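Local coordinates for protein putative Nitroreductase (Desulfovibrio desulfuricans subsp. desulfuricans str. G20, PDB 3E39) that binds flavin mononucleotide and probably works as an oxidoreductase of the nitroreductase family, built as a dimer of two identical chains, at residues D28-L33 with L115-V120; R32-A37 with L109-A114; A103-M108 with A147-G152; L132-A135 with D139-R142. One frame throughout, in Å; residues are numbered along the deposited sequence. Where two conformers were deposited one is given.

How the contacts relate
Contacts 1, 2 and 3 form one block, with centres 6 to 10 Å apart; contact 4 stands 20 to 26 Å from each. Contacts 1 and 2 both use helix 28-39, contacts 2 and 3 both use helix 94-114, and contacts 1 and 3 meet in the antiparallel sheet, where strands 118-122 and 143-152 are neighbours. Along the chain contacts 1 and 2 start from the same stretch and alternate with contact 3, whereas contact 4 lies between the two segments of contact 3. The first three join two helices and the sheet, and all touch the second subunit; Val-120 in contact 1 touches FMN. Contact 4 packs the end of helix 129-135 on the link to strand 143-152, at the periphery.

Contact 1. Residues D28-L33 with L115-V120; sequences DEAVRL and LQLGAV
The first turns of helix 28-39 run past the point where helix 94-114 ends and strand 118-122 is about to begin, with the CA atoms of Ala-30 and Leu-115 7.2 Å apart. Leu-115 is the first residue to leave helical geometry, and Gln-116, with a positive phi of 59°, is the C-prime residue of a Schellman motif, in which Leu-117 N bonds Ala-112 O. Leu-115 does most of the touching and uses both branches, its CG held beside the backbone N and opposite the carbonyl carbon (chi1 -67°). Its CD1 settles 3.8 Å from Ala-30 O and also meets Leu-33 CB at 4.0 Å. Its CD2 reaches Leu-33 CD1 at 3.9 Å, the two leucine side chains crossing at about a right angle. Leu-117 adds one methyl, CD1, set 4.1 Å from Ala-30 CB. On another side of the helix, Arg-32 grips Glu-29 side-on, NE giving OE1 a nearly straight bond (175°) while NH2 bonds OE2; both oxygens are met on their syn sides, tilted out of the carboxylate plane. Leu-33 and Leu-115 also pack on Leu-9 of the second subunit. Between the segments methyl meets methyl or helix backbone, consistent with van der Waals packing and partial shielding from water, while the charged groups pair away from the seam, Arg-32 with Glu-29 and Asp-28 with Arg-56.

Contact 2. Residues R32-A37 with L109-A114; sequences RLILEA and LLAAHA
Ile-34 has CG1 anti to its carbonyl carbon (chi1 -70°) and continues nearly straight to CD1 (chi2 165°), an extended branch that reaches across the partner helix beside Ala-112 although the CB itself does not point at it. In consequence CG1 comes to 4.1 Å from Ala-112 N, and CD1 ends 4.1 Å from Ala-112 CB. The backbone of the same residue is also close, for Ile-34 CA is 4.1 Å from Ala-111 CB. One turn further on, Ala-37 CB points at the other helix and meets Ala-111 CB at 3.6 Å, methyl to methyl. The helix axes of the two segments run closer to antiparallel than to perpendicular, with 146° between their directions, and approach to 8.6 Å. The small side chains of Ala-37, Ala-111 and Ala-112 are consistent with so close an approach; where the chains come nearest, at Ile-34 and Ala-111, the CA atoms are 5.4 Å apart. In this nitroreductase-family fold, the pairing joins helix 28-39 to the long helix 94-114 over the antiparallel sheet, and Ile-34 also touches Ile-82 of strand 80-87. All four touching residues are buried. Ala-111 has a further neighbour across the dimer interface, Leu-9 of the second subunit, and Leu-110 nearby packs on Leu-110 of that subunit. The carbonyl of Ala-37, beyond the methyl pair, accepts a hydrogen bond from Asn-107 ND2.

Contact 3. Residues A103-M108 with A147-G152; sequences AAVQNM and AAIAAG
Val-105 and Met-108, a turn apart on helix 94-114, pack on Ala-147 and Ile-149 of strand 143-152, a helix-on-sheet layer of the alpha-plus-beta nitroreductase fold in which helix and strand segments run parallel within 3°. The tight part centres on Ile-149 CD1. It lies 3.9 Å from Val-105 CG1, and it approaches the CB of selenomethionine Met-108 to 3.7 Å. With its first torsion at -56°, Ile-149 holds CG1 anti to the carbonyl carbon, and the branch runs out between the two helix residues. Val-105 slides past it in the opposite direction. The far end of the strand is looser, since Ala-151 CB stays 7.4 Å from the helix segment and Ala-150 takes no part. No solvent side exists here, as every residue of both segments is buried. On the outer side of the helix, Gln-106 NE2 bonds Asn-107 OD1 of the second subunit, so helix 94-114 serves the sheet with one face and the dimer with another. Ala-147 also touches Trp-121, a residue of the FMN pocket. At that end of the contact, Val-105 CG2 rests 3.9 Å from Ala-147 CB.

Contact 4. Residues L132-A135 with D139-R142; sequences LLPA and DPAR
Leu-133 and Pro-134, in the last turn of helix 129-135, face Pro-140 of the short link to strand 143-152, with CA distances of 6.3 Å for Leu-133 to Pro-140 and 6.1 Å for Pro-134 to Asp-139. The link holds a beta turn, closed by Arg-142 N to Asp-139 O at 2.9 Å and consistent with type I from the angles of Pro-140 and Ala-141, and overlapping it an Asx turn. The helix is kinked at Pro-134, whose nitrogen has no hydrogen to give to the turn before. Pro-140 puts its CG against this corner. It is 4.0 Å from Pro-134 CD, the two rings crossing at about a right angle, and 4.1 Å from Leu-133 CB. Leu-133 CD2 comes equally near Pro-140 CA; a chi1 of -94°, away from a staggered value, sets CB and CD2 beside the ring. The same leucine also packs on Phe-145, carrying the contact down to the sheet, while Arg-142 pairs with Asp-87. Pro-134 and Asp-139 are exposed, so the packing has a buried leucine side and a solvent side. In the Asx turn, Ala-141 N reaches Asp-139 OD1 at 3.0 Å from above the carboxylate plane, 66° out of it.

Contact 1. Residues D28-L33 with L115-V120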
loop_
_atom_site.group_PDB
_atom_site.type_symbol
_atom_site.label_atom_id
_atom_site.label_comp_id
_atom_site.label_asym_id
_atom_site.label_seq_id
_atom_site.Cartn_x
_atom_site.Cartn_y
_atom_site.Cartn_z
ATOM N N ASP A 28 21.161 1.854 11.603
ATOM C CA ASP A 28 21.263 2.144 10.190
ATOM C C ASP A 28 20.758 0.949 9.404
ATOM O O ASP A 28 20.123 1.150 8.360
ATOM C CB ASP A 28 22.707 2.437 9.746
ATOM C CG ASP A 28 23.132 3.858 10.013
ATOM O OD1 ASP A 28 22.295 4.688 10.424
ATOM O OD2 ASP A 28 24.318 4.152 9.743
ATOM N N GLU A 29 21.061 -0.269 9.876
ATOM C CA GLU A 29 20.630 -1.481 9.173
ATOM C C GLU A 29 19.114 -1.608 9.166
ATOM O O GLU A 29 18.528 -1.937 8.109
ATOM C CB GLU A 29 21.296 -2.735 9.742
ATOM C CG GLU A 29 20.950 -4.046 8.997
ATOM C CD GLU A 29 21.295 -4.039 7.495
ATOM O OE1 GLU A 29 21.983 -3.121 6.989
ATOM O OE2 GLU A 29 20.877 -4.984 6.800
ATOM N N ALA A 30 18.475 -1.330 10.315
ATOM C CA ALA A 30 17.003 -1.320 10.378
ATOM C C ALA A 30 16.450 -0.291 9.359
ATOM O O ALA A 30 15.526 -0.614 8.582
ATOM C CB ALA A 30 16.488 -1.029 11.775
ATOM N N VAL A 31 17.009 0.913 9.346
ATOM C CA VAL A 31 16.518 1.946 8.420
ATOM C C VAL A 31 16.696 1.470 6.969
ATOM O O VAL A 31 15.785 1.625 6.113
ATOM C CB VAL A 31 17.189 3.325 8.649
ATOM C CG1 VAL A 31 16.771 4.314 7.549
ATOM C CG2 VAL A 31 16.832 3.836 10.086
ATOM N N ARG A 32 17.856 0.882 6.691
ATOM C CA ARG A 32 18.135 0.359 5.348
ATOM C C ARG A 32 17.122 -0.717 4.945
ATOM O O ARG A 32 16.587 -0.692 3.818
ATOM C CB ARG A 32 19.564 -0.209 5.264
ATOM C CG ARG A 32 19.985 -0.442 3.822
ATOM C CD ARG A 32 21.303 -1.213 3.725
ATOM N NE ARG A 32 21.140 -2.599 4.169
ATOM C CZ ARG A 32 20.626 -3.582 3.420
ATOM N NH1 ARG A 32 20.210 -3.356 2.182
ATOM N NH2 ARG A 32 20.523 -4.809 3.926
ATOM N N LEU A 33 16.856 -1.665 5.837
ATOM C CA LEU A 33 15.884 -2.726 5.556
ATOM C C LEU A 33 14.477 -2.155 5.313
ATOM O O LEU A 33 13.750 -2.650 4.428
ATOM C CB LEU A 33 15.830 -3.773 6.658
ATOM C CG LEU A 33 17.088 -4.625 6.767
ATOM C CD1 LEU A 33 17.038 -5.457 8.033
ATOM C CD2 LEU A 33 17.263 -5.510 5.493
ATOM N N LEU A 115 10.530 -5.844 12.136
ATOM C CA LEU A 115 11.787 -5.585 12.841
ATOM C C LEU A 115 11.585 -5.226 14.315
ATOM O O LEU A 115 12.524 -4.749 14.958
ATOM C CB LEU A 115 12.574 -4.480 12.114
ATOM C CG LEU A 115 13.136 -4.792 10.717
ATOM C CD1 LEU A 115 13.635 -3.543 10.040
ATOM C CD2 LEU A 115 14.269 -5.812 10.778
ATOM N N GLN A 116 10.377 -5.484 14.829
ATOM C CA GLN A 116 9.961 -5.177 16.198
ATOM C C GLN A 116 10.071 -3.688 16.512
ATOM O O GLN A 116 10.326 -3.289 17.654
ATOM C CB GLN A 116 10.727 -6.032 17.211
ATOM C CG GLN A 116 10.616 -7.516 16.859
ATOM C CD GLN A 116 11.197 -8.449 17.897
ATOM O OE1 GLN A 116 11.482 -8.056 19.030
ATOM N NE2 GLN A 116 11.368 -9.716 17.508
ATOM N N LEU A 117 9.891 -2.865 15.484
ATOM C CA LEU A 117 9.847 -1.429 15.681
ATOM C C LEU A 117 8.401 -0.989 15.645
ATOM O O LEU A 117 7.527 -1.704 15.131
ATOM C CB LEU A 117 10.657 -0.686 14.616
ATOM C CG LEU A 117 12.149 -0.958 14.575
ATOM C CD1 LEU A 117 12.754 -0.275 13.371
ATOM C CD2 LEU A 117 12.808 -0.486 15.892
ATOM N N GLY A 118 8.141 0.172 16.232
ATOM C CA GLY A 118 6.830 0.815 16.225
ATOM C C GLY A 118 6.908 1.962 15.224
ATOM O O GLY A 118 7.917 2.654 15.142
ATOM N N ALA A 119 5.863 2.129 14.436
ATOM C CA ALA A 119 5.797 3.209 13.439
ATOM C C ALA A 119 4.398 3.729 13.230
ATOM O O ALA A 119 3.416 3.042 13.512
ATOM C CB ALA A 119 6.380 2.748 12.086
ATOM N N VAL A 120 4.326 4.955 12.718
ATOM C CA VAL A 120 3.062 5.566 12.353
ATOM C C VAL A 120 3.186 6.399 11.053
ATOM O O VAL A 120 4.165 7.153 10.841
ATOM C CB VAL A 120 2.428 6.400 13.515
ATOM C CG1 VAL A 120 3.396 7.531 14.003
ATOM C CG2 VAL A 120 1.067 6.960 13.085
#

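Contact 2. Residues R32-A37 with L109-A114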
loop_
_atom_site.group_PDB
_atom_site.type_symbol
_atom_site.label_atom_id
_atom_site.label_comp_id
_atom_site.label_asym_id
_atom_site.label_seq_id
_atom_site.Cartn_x
_atom_site.Cartn_y
_atom_site.Cartn_z
ATOM N N ARG A 32 17.856 0.882 6.691
ATOM C CA ARG A 32 18.135 0.359 5.348
ATOM C C ARG A 32 17.122 -0.717 4.945
ATOM O O ARG A 32 16.587 -0.692 3.818
ATOM C CB ARG A 32 19.564 -0.209 5.264
ATOM C CG ARG A 32 19.985 -0.442 3.822
ATOM C CD ARG A 32 21.303 -1.213 3.725
ATOM N NE ARG A 32 21.140 -2.599 4.169
ATOM C CZ ARG A 32 20.626 -3.582 3.420
ATOM N NH1 ARG A 32 20.210 -3.356 2.182
ATOM N NH2 ARG A 32 20.523 -4.809 3.926
ATOM N N LEU A 33 16.856 -1.665 5.837
ATOM C CA LEU A 33 15.884 -2.726 5.556
ATOM C C LEU A 33 14.477 -2.155 5.313
ATOM O O LEU A 33 13.750 -2.650 4.428
ATOM C CB LEU A 33 15.830 -3.773 6.658
ATOM C CG LEU A 33 17.088 -4.625 6.767
ATOM C CD1 LEU A 33 17.038 -5.457 8.033
ATOM C CD2 LEU A 33 17.263 -5.510 5.493
ATOM N N ILE A 34 14.111 -1.117 6.075
ATOM C CA ILE A 34 12.814 -0.478 5.908
ATOM C C ILE A 34 12.743 0.188 4.523
ATOM O O ILE A 34 11.785 0.022 3.774
ATOM C CB ILE A 34 12.508 0.513 7.045
ATOM C CG1 ILE A 34 12.258 -0.249 8.359
ATOM C CG2 ILE A 34 11.267 1.340 6.721
ATOM C CD1 ILE A 34 12.308 0.629 9.635
ATOM N N LEU A 35 13.780 0.922 4.171
ATOM C CA LEU A 35 13.813 1.606 2.878
ATOM C C LEU A 35 13.776 0.583 1.727
ATOM O O LEU A 35 13.078 0.795 0.737
ATOM C CB LEU A 35 15.049 2.490 2.778
ATOM C CG LEU A 35 15.077 3.755 3.637
ATOM C CD1 LEU A 35 16.499 4.347 3.559
ATOM C CD2 LEU A 35 14.053 4.736 3.192
ATOM N N GLU A 36 14.505 -0.528 1.879
ATOM C CA GLU A 36 14.513 -1.610 0.845
ATOM C C GLU A 36 13.117 -2.179 0.625
ATOM O O GLU A 36 12.740 -2.515 -0.505
ATOM C CB GLU A 36 15.476 -2.749 1.242
ATOM C CG GLU A 36 16.956 -2.419 1.002
ATOM C CD GLU A 36 17.314 -2.335 -0.460
ATOM O OE1 GLU A 36 16.702 -3.049 -1.291
ATOM O OE2 GLU A 36 18.238 -1.576 -0.795
ATOM N N ALA A 37 12.355 -2.306 1.709
ATOM C CA ALA A 37 10.942 -2.745 1.621
ATOM C C ALA A 37 10.161 -1.720 0.792
ATOM O O ALA A 37 9.364 -2.058 -0.085
ATOM C CB ALA A 37 10.325 -2.880 3.014
ATOM N N LEU A 109 5.844 0.166 6.760
ATOM C CA LEU A 109 5.175 -0.038 8.053
ATOM C C LEU A 109 5.230 -1.531 8.449
ATOM O O LEU A 109 5.446 -1.864 9.620
ATOM C CB LEU A 109 3.715 0.432 7.991
ATOM C CG LEU A 109 3.436 1.924 7.831
ATOM C CD1 LEU A 109 1.909 2.138 7.793
ATOM C CD2 LEU A 109 4.175 2.736 8.918
ATOM N N LEU A 110 5.015 -2.426 7.471
ATOM C CA LEU A 110 5.106 -3.867 7.703
ATOM C C LEU A 110 6.565 -4.254 8.040
ATOM O O LEU A 110 6.830 -5.050 8.945
ATOM C CB LEU A 110 4.594 -4.652 6.494
ATOM C CG LEU A 110 3.078 -4.546 6.259
ATOM C CD1 LEU A 110 2.646 -5.201 4.931
ATOM C CD2 LEU A 110 2.298 -5.167 7.450
ATOM N N ALA A 111 7.506 -3.661 7.317
ATOM C CA ALA A 111 8.919 -3.905 7.564
ATOM C C ALA A 111 9.312 -3.446 8.964
ATOM O O ALA A 111 10.014 -4.182 9.682
ATOM C CB ALA A 111 9.796 -3.243 6.510
ATOM N N ALA A 112 8.849 -2.261 9.361
ATOM C CA ALA A 112 9.132 -1.762 10.716
ATOM C C ALA A 112 8.570 -2.734 11.747
ATOM O O ALA A 112 9.258 -3.108 12.692
ATOM C CB ALA A 112 8.557 -0.356 10.924
ATOM N N HIS A 113 7.312 -3.141 11.579
ATOM C CA HIS A 113 6.690 -4.115 12.487
ATOM C C HIS A 113 7.487 -5.416 12.581
ATOM O O HIS A 113 7.723 -5.944 13.697
ATOM C CB HIS A 113 5.268 -4.403 12.012
ATOM C CG HIS A 113 4.568 -5.455 12.803
ATOM N ND1 HIS A 113 3.875 -5.174 13.957
ATOM C CD2 HIS A 113 4.461 -6.790 12.606
ATOM C CE1 HIS A 113 3.357 -6.295 14.435
ATOM N NE2 HIS A 113 3.696 -7.288 13.633
ATOM N N ALA A 114 7.881 -5.937 11.417
ATOM C CA ALA A 114 8.678 -7.178 11.299
ATOM C C ALA A 114 10.005 -7.064 12.054
ATOM O O ALA A 114 10.544 -8.053 12.554
ATOM C CB ALA A 114 8.938 -7.514 9.814
#

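Contact 3. Residues A103-M108 with A147-G152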
loop_
_atom_site.group_PDB
_atom_site.type_symbol
_atom_site.label_atom_id
_atom_site.label_comp_id
_atom_site.label_asym_id
_atom_site.label_seq_id
_atom_site.Cartn_x
_atom_site.Cartn_y
_atom_site.Cartn_z
ATOM N N ALA A 103 1.452 2.020 -1.328
ATOM C CA ALA A 103 1.981 0.639 -1.279
ATOM C C ALA A 103 3.400 0.643 -0.709
ATOM O O ALA A 103 3.773 -0.254 0.073
ATOM C CB ALA A 103 1.929 -0.009 -2.642
ATOM N N ALA A 104 4.196 1.653 -1.070
ATOM C CA ALA A 104 5.547 1.813 -0.525
ATOM C C ALA A 104 5.500 2.087 0.981
ATOM O O ALA A 104 6.220 1.465 1.749
ATOM C CB ALA A 104 6.280 2.947 -1.230
ATOM N N VAL A 105 4.638 3.014 1.404
ATOM C CA VAL A 105 4.484 3.318 2.839
ATOM C C VAL A 105 4.054 2.026 3.585
ATOM O O VAL A 105 4.620 1.682 4.596
ATOM C CB VAL A 105 3.543 4.508 3.118
ATOM C CG1 VAL A 105 3.283 4.672 4.617
ATOM C CG2 VAL A 105 4.046 5.856 2.520
ATOM N N GLN A 106 3.059 1.299 3.068
ATOM C CA GLN A 106 2.585 0.100 3.708
ATOM C C GLN A 106 3.686 -0.945 3.877
ATOM O O GLN A 106 3.805 -1.517 4.943
ATOM C CB GLN A 106 1.386 -0.503 2.945
ATOM C CG GLN A 106 0.734 -1.690 3.666
ATOM C CD GLN A 106 0.124 -1.356 5.046
ATOM O OE1 GLN A 106 -0.087 -0.190 5.411
ATOM N NE2 GLN A 106 -0.234 -2.407 5.785
ATOM N N ASN A 107 4.503 -1.162 2.838
ATOM C CA ASN A 107 5.637 -2.069 2.943
ATOM C C ASN A 107 6.584 -1.651 4.061
ATOM O O ASN A 107 7.067 -2.489 4.802
ATOM C CB ASN A 107 6.443 -2.109 1.644
ATOM C CG ASN A 107 5.945 -3.124 0.655
ATOM O OD1 ASN A 107 4.968 -3.855 0.903
ATOM N ND2 ASN A 107 6.634 -3.194 -0.481
HETATM N N MSE A 108 6.849 -0.355 4.156
HETATM C CA MSE A 108 7.728 0.171 5.188
HETATM C C MSE A 108 7.161 -0.004 6.598
HETATM O O MSE A 108 7.893 -0.339 7.519
HETATM C CB MSE A 108 8.123 1.611 4.871
HETATM C CG MSE A 108 9.063 1.658 3.670
HETATM SE SE MSE A 108 9.887 3.336 3.355
HETATM C CE MSE A 108 8.226 4.254 2.682
ATOM N N ALA A 147 3.957 11.419 2.417
ATOM C CA ALA A 147 3.788 10.950 3.797
ATOM C C ALA A 147 5.070 11.069 4.571
ATOM O O ALA A 147 6.131 11.174 3.969
ATOM C CB ALA A 147 3.403 9.444 3.765
ATOM N N ALA A 148 4.973 11.039 5.902
ATOM C CA ALA A 148 6.145 10.914 6.769
ATOM C C ALA A 148 5.881 9.684 7.627
ATOM O O ALA A 148 4.786 9.517 8.093
ATOM C CB ALA A 148 6.326 12.139 7.675
ATOM N N ILE A 149 6.872 8.829 7.827
ATOM C CA ILE A 149 6.730 7.683 8.706
ATOM C C ILE A 149 7.633 7.973 9.883
ATOM O O ILE A 149 8.851 8.161 9.696
ATOM C CB ILE A 149 7.201 6.358 8.101
ATOM C CG1 ILE A 149 6.489 6.082 6.794
ATOM C CG2 ILE A 149 6.916 5.195 9.076
ATOM C CD1 ILE A 149 6.861 4.770 6.195
ATOM N N ALA A 150 7.028 8.055 11.066
ATOM C CA ALA A 150 7.756 8.253 12.315
ATOM C C ALA A 150 7.956 6.877 12.904
ATOM O O ALA A 150 7.015 6.080 12.888
ATOM C CB ALA A 150 6.934 9.135 13.296
ATOM N N ALA A 151 9.144 6.597 13.430
ATOM C CA ALA A 151 9.459 5.273 13.947
ATOM C C ALA A 151 10.401 5.262 15.154
ATOM O O ALA A 151 11.143 6.201 15.401
ATOM C CB ALA A 151 10.053 4.376 12.811
ATOM N N GLY A 152 10.380 4.145 15.864
ATOM C CA GLY A 152 11.260 3.919 17.018
ATOM C C GLY A 152 10.932 2.584 17.660
ATOM O O GLY A 152 10.045 1.857 17.195
#

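Contact 4. Residues L132-A135 with D139-R142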
loop_
_atom_site.group_PDB
_atom_site.type_symbol
_atom_site.label_atom_id
_atom_site.label_comp_id
_atom_site.label_asym_id
_atom_site.label_seq_id
_atom_site.Cartn_x
_atom_site.Cartn_y
_atom_site.Cartn_z
ATOM N N LEU A 132 6.571 23.733 4.070
ATOM C CA LEU A 132 7.553 22.801 4.611
ATOM C C LEU A 132 8.687 22.407 3.646
ATOM O O LEU A 132 9.843 22.395 4.043
ATOM C CB LEU A 132 6.839 21.547 5.163
ATOM C CG LEU A 132 7.688 20.396 5.722
ATOM C CD1 LEU A 132 8.601 20.839 6.883
ATOM C CD2 LEU A 132 6.741 19.270 6.138
ATOM N N LEU A 133 8.379 22.090 2.391
ATOM C CA LEU A 133 9.422 21.637 1.470
ATOM C C LEU A 133 10.528 22.671 1.262
ATOM O O LEU A 133 11.711 22.340 1.415
ATOM C CB LEU A 133 8.820 21.116 0.153
ATOM C CG LEU A 133 8.584 19.590 0.136
ATOM C CD1 LEU A 133 7.666 19.117 1.303
ATOM C CD2 LEU A 133 8.055 19.093 -1.233
ATOM N N PRO A 134 10.159 23.910 0.910
ATOM C CA PRO A 134 11.211 24.939 0.785
ATOM C C PRO A 134 12.050 25.090 2.083
ATOM O O PRO A 134 13.275 25.311 1.990
ATOM C CB PRO A 134 10.412 26.212 0.484
ATOM C CG PRO A 134 9.174 25.739 -0.159
ATOM C CD PRO A 134 8.838 24.441 0.537
ATOM N N ALA A 135 11.426 24.908 3.260
ATOM C CA ALA A 135 12.137 25.000 4.546
ATOM C C ALA A 135 13.182 23.886 4.703
ATOM O O ALA A 135 14.143 24.027 5.472
ATOM C CB ALA A 135 11.158 24.997 5.732
ATOM N N ASP A 139 12.288 21.257 -3.517
ATOM C CA ASP A 139 11.547 21.977 -4.533
ATOM C C ASP A 139 10.172 21.329 -4.751
ATOM O O ASP A 139 10.106 20.206 -5.245
ATOM C CB ASP A 139 12.385 21.924 -5.817
ATOM C CG ASP A 139 11.807 22.741 -6.953
ATOM O OD1 ASP A 139 10.816 23.461 -6.752
ATOM O OD2 ASP A 139 12.402 22.642 -8.052
ATOM N N PRO A 140 9.091 22.025 -4.363
ATOM C CA PRO A 140 7.767 21.460 -4.598
ATOM C C PRO A 140 7.426 21.301 -6.083
ATOM O O PRO A 140 6.471 20.599 -6.410
ATOM C CB PRO A 140 6.813 22.455 -3.915
ATOM C CG PRO A 140 7.666 23.365 -3.090
ATOM C CD PRO A 140 9.017 23.345 -3.698
ATOM N N ALA A 141 8.180 21.945 -6.976
ATOM C CA ALA A 141 7.957 21.787 -8.410
ATOM C C ALA A 141 8.559 20.463 -8.881
ATOM O O ALA A 141 8.228 19.958 -9.962
ATOM C CB ALA A 141 8.568 22.971 -9.185
ATOM N N ARG A 142 9.432 19.876 -8.068
ATOM C CA ARG A 142 10.061 18.611 -8.421
ATOM C C ARG A 142 9.470 17.429 -7.675
ATOM O O ARG A 142 9.472 16.316 -8.194
ATOM C CB ARG A 142 11.541 18.620 -8.107
ATOM C CG ARG A 142 12.267 17.339 -8.544
ATOM C CD ARG A 142 11.963 16.967 -10.043
ATOM N NE ARG A 142 12.554 15.693 -10.437
ATOM C CZ ARG A 142 13.855 15.505 -10.639
ATOM N NH1 ARG A 142 14.731 16.504 -10.490
ATOM N NH2 ARG A 142 14.291 14.304 -10.982
#